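Local coordinates for protein alpha-glucosidase (Pseudoalteromonas sp. K8, PDB 5HQA) that acts as a chloride-activated, calcium-binding alpha-glucoside hydrolase of glycoside hydrolase family 97, at residues A[184-196]-A[436-448]. Sequence-based numbering, arbitrary orientation.
With CA (calcium ion), chain C; AC1 (4,6-dideoxy-4-{[(1S,4R,5S,6S)-4,5,6-trihydroxy-3-(hydroxymethyl)cyclohex-2-en-1-yl]amino}-alpha-D-glucopyranose), chain B.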
loop_
_atom_site.group_PDB
_atom_site.type_symbol
_atom_site.label_atom_id
_atom_site.label_comp_id
_atom_site.label_asym_id
_atom_site.label_seq_id
_atom_site.Cartn_x
_atom_site.Cartn_y
_atom_site.Cartn_z
ATOM N N ILE A 184 -8.443 -11.186 -2.746
ATOM C CA ILE A 184 -7.762 -12.045 -1.785
ATOM C C ILE A 184 -6.479 -11.351 -1.342
ATOM O O ILE A 184 -5.724 -10.839 -2.178
ATOM C CB ILE A 184 -7.468 -13.428 -2.394
ATOM C CG1 ILE A 184 -8.783 -14.086 -2.823
ATOM C CG2 ILE A 184 -6.703 -14.323 -1.397
ATOM C CD1 ILE A 184 -8.582 -15.328 -3.653
ATOM N N HIS A 185 -6.227 -11.345 -0.037
ATOM C CA HIS A 185 -5.044 -10.683 0.499
ATOM C C HIS A 185 -4.745 -11.332 1.851
ATOM O O HIS A 185 -5.210 -12.444 2.127
ATOM C CB HIS A 185 -5.292 -9.164 0.549
ATOM C CG HIS A 185 -4.085 -8.346 0.893
ATOM N ND1 HIS A 185 -2.864 -8.504 0.269
ATOM C CD2 HIS A 185 -3.923 -7.342 1.790
ATOM C CE1 HIS A 185 -2.001 -7.640 0.774
ATOM N NE2 HIS A 185 -2.618 -6.922 1.698
ATOM N N GLU A 186 -3.953 -10.664 2.684
ATOM C CA GLU A 186 -3.698 -11.166 4.025
ATOM C C GLU A 186 -3.499 -9.986 4.968
ATOM O O GLU A 186 -3.270 -8.852 4.536
ATOM C CB GLU A 186 -2.506 -12.136 4.050
ATOM C CG GLU A 186 -1.241 -11.655 3.395
ATOM C CD GLU A 186 -0.131 -12.707 3.459
ATOM O OE1 GLU A 186 0.726 -12.723 2.552
ATOM O OE2 GLU A 186 -0.112 -13.518 4.416
ATOM N N ALA A 187 -3.611 -10.256 6.267
ATOM C CA ALA A 187 -3.497 -9.200 7.260
ATOM C C ALA A 187 -2.595 -9.650 8.400
ATOM O O ALA A 187 -2.597 -10.827 8.780
ATOM C CB ALA A 187 -4.882 -8.794 7.805
ATOM N N ALA A 188 -1.831 -8.694 8.943
ATOM C CA ALA A 188 -0.941 -8.912 10.085
ATOM C C ALA A 188 0.134 -9.948 9.752
ATOM O O ALA A 188 0.295 -10.968 10.431
ATOM C CB ALA A 188 -1.731 -9.314 11.345
ATOM N N LEU A 189 0.891 -9.662 8.695
ATOM C CA LEU A 189 1.963 -10.562 8.261
ATOM C C LEU A 189 3.165 -10.336 9.170
ATOM O O LEU A 189 3.951 -9.406 8.963
ATOM C CB LEU A 189 2.301 -10.323 6.794
ATOM C CG LEU A 189 3.487 -11.096 6.219
ATOM C CD1 LEU A 189 3.328 -12.610 6.397
ATOM C CD2 LEU A 189 3.649 -10.738 4.739
ATOM N N VAL A 190 3.287 -11.181 10.196
ATOM C CA VAL A 190 4.279 -11.050 11.258
ATOM C C VAL A 190 4.960 -12.398 11.450
ATOM O O VAL A 190 4.278 -13.409 11.653
ATOM C CB VAL A 190 3.638 -10.603 12.586
ATOM C CG1 VAL A 190 4.694 -10.527 13.689
ATOM C CG2 VAL A 190 2.931 -9.269 12.416
ATOM N N ASP A 191 6.294 -12.412 11.399
ATOM C CA ASP A 191 7.090 -13.625 11.627
ATOM C C ASP A 191 6.598 -14.799 10.777
ATOM O O ASP A 191 6.415 -15.919 11.259
ATOM C CB ASP A 191 7.103 -14.010 13.110
ATOM C CG ASP A 191 8.090 -15.129 13.405
ATOM O OD1 ASP A 191 9.154 -15.150 12.745
ATOM O OD2 ASP A 191 7.800 -15.997 14.265
ATOM N N TYR A 192 6.392 -14.536 9.492
ATOM C CA TYR A 192 5.849 -15.538 8.592
ATOM C C TYR A 192 6.222 -15.119 7.180
ATOM O O TYR A 192 6.641 -13.982 6.946
ATOM C CB TYR A 192 4.334 -15.652 8.769
ATOM C CG TYR A 192 3.691 -16.972 8.376
ATOM C CD1 TYR A 192 3.615 -18.033 9.283
ATOM C CD2 TYR A 192 3.100 -17.134 7.117
ATOM C CE1 TYR A 192 2.995 -19.230 8.935
ATOM C CE2 TYR A 192 2.471 -18.328 6.762
ATOM C CZ TYR A 192 2.427 -19.368 7.677
ATOM O OH TYR A 192 1.803 -20.543 7.330
ATOM N N ALA A 193 6.089 -16.053 6.247
ATOM C CA ALA A 193 6.393 -15.794 4.845
ATOM C C ALA A 193 5.159 -15.251 4.135
ATOM O O ALA A 193 4.038 -15.696 4.397
ATOM C CB ALA A 193 6.869 -17.077 4.156
ATOM N N ALA A 194 5.365 -14.298 3.224
ATOM C CA ALA A 194 4.237 -13.761 2.472
ATOM C C ALA A 194 3.596 -14.844 1.615
ATOM O O ALA A 194 4.260 -15.762 1.129
ATOM C CB ALA A 194 4.668 -12.600 1.570
ATOM N N MET A 195 2.287 -14.713 1.421
ATOM C CA MET A 195 1.523 -15.612 0.569
ATOM C C MET A 195 1.457 -15.048 -0.848
ATOM O O MET A 195 1.043 -13.904 -1.058
ATOM C CB MET A 195 0.118 -15.802 1.136
ATOM C CG MET A 195 -0.778 -16.700 0.306
ATOM S SD MET A 195 -2.414 -16.854 1.083
ATOM C CE MET A 195 -3.104 -15.204 0.841
ATOM N N VAL A 196 1.875 -15.855 -1.805
ATOM C CA VAL A 196 1.616 -15.672 -3.224
ATOM C C VAL A 196 0.524 -16.669 -3.596
ATOM O O VAL A 196 0.364 -17.690 -2.922
ATOM C CB VAL A 196 2.946 -15.914 -3.973
ATOM C CG1 VAL A 196 2.746 -16.446 -5.358
ATOM C CG2 VAL A 196 3.827 -14.655 -3.910
ATOM N N HIS A 436 10.331 1.896 0.498
ATOM C CA HIS A 436 10.306 1.530 -0.913
ATOM C C HIS A 436 10.938 0.157 -1.113
ATOM O O HIS A 436 11.792 -0.269 -0.331
ATOM C CB HIS A 436 10.993 2.598 -1.774
ATOM C CG HIS A 436 10.144 3.821 -1.962
ATOM N ND1 HIS A 436 10.002 4.462 -3.175
ATOM C CD2 HIS A 436 9.353 4.491 -1.086
ATOM C CE1 HIS A 436 9.172 5.484 -3.033
ATOM N NE2 HIS A 436 8.774 5.529 -1.773
ATOM N N GLU A 437 10.499 -0.534 -2.168
ATOM C CA GLU A 437 10.722 -1.966 -2.342
ATOM C C GLU A 437 10.404 -2.700 -1.035
ATOM O O GLU A 437 11.279 -3.331 -0.435
ATOM C CB GLU A 437 12.137 -2.275 -2.815
ATOM C CG GLU A 437 12.465 -1.594 -4.147
ATOM C CD GLU A 437 12.719 -0.102 -3.980
ATOM O OE1 GLU A 437 13.501 0.249 -3.074
ATOM O OE2 GLU A 437 12.109 0.720 -4.714
ATOM N N PRO A 438 9.149 -2.631 -0.572
ATOM C CA PRO A 438 8.792 -3.127 0.758
ATOM C C PRO A 438 8.229 -4.527 0.705
ATOM O O PRO A 438 8.122 -5.126 -0.370
ATOM C CB PRO A 438 7.693 -2.152 1.174
ATOM C CG PRO A 438 6.920 -2.009 -0.124
ATOM C CD PRO A 438 7.978 -2.034 -1.236
ATOM N N ILE A 439 7.833 -5.038 1.868
ATOM C CA ILE A 439 6.795 -6.060 1.925
ATOM C C ILE A 439 5.456 -5.369 1.689
ATOM O O ILE A 439 5.257 -4.210 2.075
ATOM C CB ILE A 439 6.826 -6.799 3.280
ATOM C CG1 ILE A 439 5.727 -7.865 3.360
ATOM C CG2 ILE A 439 6.656 -5.810 4.450
ATOM C CD1 ILE A 439 5.935 -9.041 2.409
ATOM N N LYS A 440 4.534 -6.069 1.034
ATOM C CA LYS A 440 3.202 -5.514 0.824
ATOM C C LYS A 440 2.565 -5.130 2.156
ATOM O O LYS A 440 2.866 -5.709 3.206
ATOM C CB LYS A 440 2.321 -6.523 0.092
ATOM C CG LYS A 440 2.047 -7.778 0.933
ATOM C CD LYS A 440 1.501 -8.924 0.081
ATOM C CE LYS A 440 1.250 -10.151 0.948
ATOM N NZ LYS A 440 0.731 -11.321 0.170
ATOM N N ASP A 441 1.702 -4.115 2.102
ATOM C CA ASP A 441 0.982 -3.640 3.278
ATOM C C ASP A 441 -0.028 -4.699 3.712
ATOM O O ASP A 441 -0.791 -5.211 2.886
ATOM C CB ASP A 441 0.283 -2.317 2.932
ATOM C CG ASP A 441 -0.305 -1.595 4.149
ATOM O OD1 ASP A 441 -0.636 -2.258 5.160
ATOM O OD2 ASP A 441 -0.446 -0.342 4.076
ATOM N N THR A 442 -0.007 -5.072 4.996
ATOM C CA THR A 442 -1.007 -6.000 5.521
ATOM C C THR A 442 -1.706 -5.417 6.745
ATOM O O THR A 442 -2.257 -6.168 7.561
ATOM C CB THR A 442 -0.394 -7.373 5.837
ATOM O OG1 THR A 442 0.631 -7.244 6.830
ATOM C CG2 THR A 442 0.223 -7.978 4.567
ATOM N N GLY A 443 -1.706 -4.088 6.877
ATOM C CA GLY A 443 -2.422 -3.409 7.941
ATOM C C GLY A 443 -1.632 -3.151 9.204
ATOM O O GLY A 443 -2.220 -2.712 10.201
ATOM N N LEU A 444 -0.319 -3.392 9.201
ATOM C CA LEU A 444 0.450 -3.266 10.433
ATOM C C LEU A 444 0.587 -1.820 10.912
ATOM O O LEU A 444 0.979 -1.610 12.068
ATOM C CB LEU A 444 1.832 -3.901 10.246
ATOM C CG LEU A 444 1.803 -5.430 10.231
ATOM C CD1 LEU A 444 3.095 -5.989 9.657
ATOM C CD2 LEU A 444 1.575 -5.939 11.653
ATOM N N ARG A 445 0.263 -0.826 10.073
ATOM C CA ARG A 445 0.210 0.556 10.551
ATOM C C ARG A 445 -0.742 0.723 11.735
ATOM O O ARG A 445 -0.585 1.668 12.515
ATOM C CB ARG A 445 -0.208 1.503 9.412
ATOM C CG ARG A 445 -1.605 1.202 8.843
ATOM C CD ARG A 445 -1.919 2.069 7.624
ATOM N NE ARG A 445 -3.056 1.560 6.848
ATOM C CZ ARG A 445 -4.215 2.204 6.674
ATOM N NH1 ARG A 445 -4.433 3.401 7.229
ATOM N NH2 ARG A 445 -5.167 1.649 5.925
ATOM N N ARG A 446 -1.736 -0.154 11.890
ATOM C CA ARG A 446 -2.574 -0.070 13.081
ATOM C C ARG A 446 -1.756 -0.359 14.330
ATOM O O ARG A 446 -1.846 0.358 15.334
ATOM C CB ARG A 446 -3.749 -1.039 12.991
ATOM C CG ARG A 446 -4.559 -1.025 14.291
ATOM C CD ARG A 446 -5.705 -2.000 14.291
ATOM N NE ARG A 446 -6.556 -1.760 15.445
ATOM C CZ ARG A 446 -7.675 -2.429 15.701
ATOM N NH1 ARG A 446 -8.082 -3.384 14.874
ATOM N NH2 ARG A 446 -8.390 -2.137 16.778
ATOM N N THR A 447 -0.941 -1.410 14.274
ATOM C CA THR A 447 -0.160 -1.861 15.418
ATOM C C THR A 447 1.060 -0.977 15.644
ATOM O O THR A 447 1.449 -0.731 16.794
ATOM C CB THR A 447 0.273 -3.308 15.182
ATOM O OG1 THR A 447 -0.850 -4.062 14.697
ATOM C CG2 THR A 447 0.789 -3.933 16.463
ATOM N N TYR A 448 1.675 -0.512 14.554
ATOM C CA TYR A 448 2.893 0.301 14.577
ATOM C C TYR A 448 2.629 1.544 13.747
ATOM O O TYR A 448 2.987 1.602 12.564
ATOM C CB TYR A 448 4.090 -0.478 14.034
ATOM C CG TYR A 448 4.303 -1.757 14.794
ATOM C CD1 TYR A 448 4.929 -1.750 16.035
ATOM C CD2 TYR A 448 3.837 -2.965 14.298
ATOM C CE1 TYR A 448 5.108 -2.920 16.754
ATOM C CE2 TYR A 448 4.015 -4.138 15.007
ATOM C CZ TYR A 448 4.646 -4.107 16.233
ATOM O OH TYR A 448 4.815 -5.277 16.935
HETATM CA CA CA C . 10.962 1.864 -6.520
HETATM C C1 AC1 B . 15.097 0.158 -10.209
HETATM O O2 AC1 B . 13.281 -1.347 -9.794
HETATM C C2 AC1 B . 14.061 -0.300 -9.193
HETATM C C4A AC1 B . 14.406 6.166 -5.236
HETATM C C3 AC1 B . 13.193 0.840 -8.731
HETATM O O3 AC1 B . 12.179 0.363 -7.829
HETATM C C4 AC1 B . 14.046 1.907 -8.098
HETATM N N4A AC1 B . 13.256 2.938 -7.353
HETATM C C5 AC1 B . 14.743 2.484 -9.320
HETATM O O5 AC1 B . 15.712 1.469 -9.815
HETATM C C6 AC1 B . 15.475 3.768 -9.082
HETATM C C1B AC1 B . 13.755 3.236 -5.963
HETATM C C2B AC1 B . 12.740 4.329 -5.216
HETATM O O2B AC1 B . 11.404 3.850 -5.367
HETATM C C3B AC1 B . 12.937 5.631 -5.710
HETATM O O3B AC1 B . 11.953 6.578 -5.224
HETATM O O4 AC1 B . 14.682 7.420 -5.830
HETATM C C5B AC1 B . 15.471 5.242 -5.547
HETATM C C7B AC1 B . 15.101 3.698 -5.900
HETATM C C6B AC1 B . 16.859 5.552 -4.962
HETATM O O6B AC1 B . 16.817 5.270 -3.598
#
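Lys440 and Glu186 form a salt bridge across the interface between two domains of this family 97 hydrolase: Lys440 sits in the loop that follows barrel strand 432-435 of the catalytic (beta/alpha)8 domain, Glu186 on strand 181-187 of the N-terminal beta-sandwich. The lysine runs out straight beyond CG and crosses the glutamate at about a right angle, bringing NZ to 2.8 Å from Glu186 OE1 on its anti lone pair. The backbone N of Met195 meets the same oxygen on its syn side, 2.8 Å away and tilted 20° from the carboxylate plane, while OE2 pairs with Arg229. With both oxygens engaged, the carboxylate has little freedom to turn, and the two cations probably keep it ionised.

Next to it, His185 slides past Lys440 in the opposite direction, the lysine CD lying at the ring edge, 3.8 Å from CE1. With CG anti to the backbone N (chi1 -172°), the imidazole reaches across so that NE2 donates to Asp441 O at 2.8 Å, the oxygen lying almost in the ring plane. Its ND1 is held by Thr170, so both ring nitrogens are tied. Asp441 itself closes an Asx turn, OD1 accepting from Gly443 N.

Farther along, Thr442 is gripped by the backbone: its O receives Ala188 N, and its OG1 receives Leu189 N. Leu189 CD2 packs obliquely against Ile439 CD1 in a buried apolar patch that Ala194 CB joins, touching the same Ile439 CD1. The outer side is looser: exposed Val190 offers just CG2 to Leu444, and Ala188 is partly exposed. At the other end the same loop enters the active site, where His436 hydrogen-bonds the acarbose unit and Glu437 joins Glu154, Glu455 and Glu461 around the calcium, its OE2 2.4 Å from the metal.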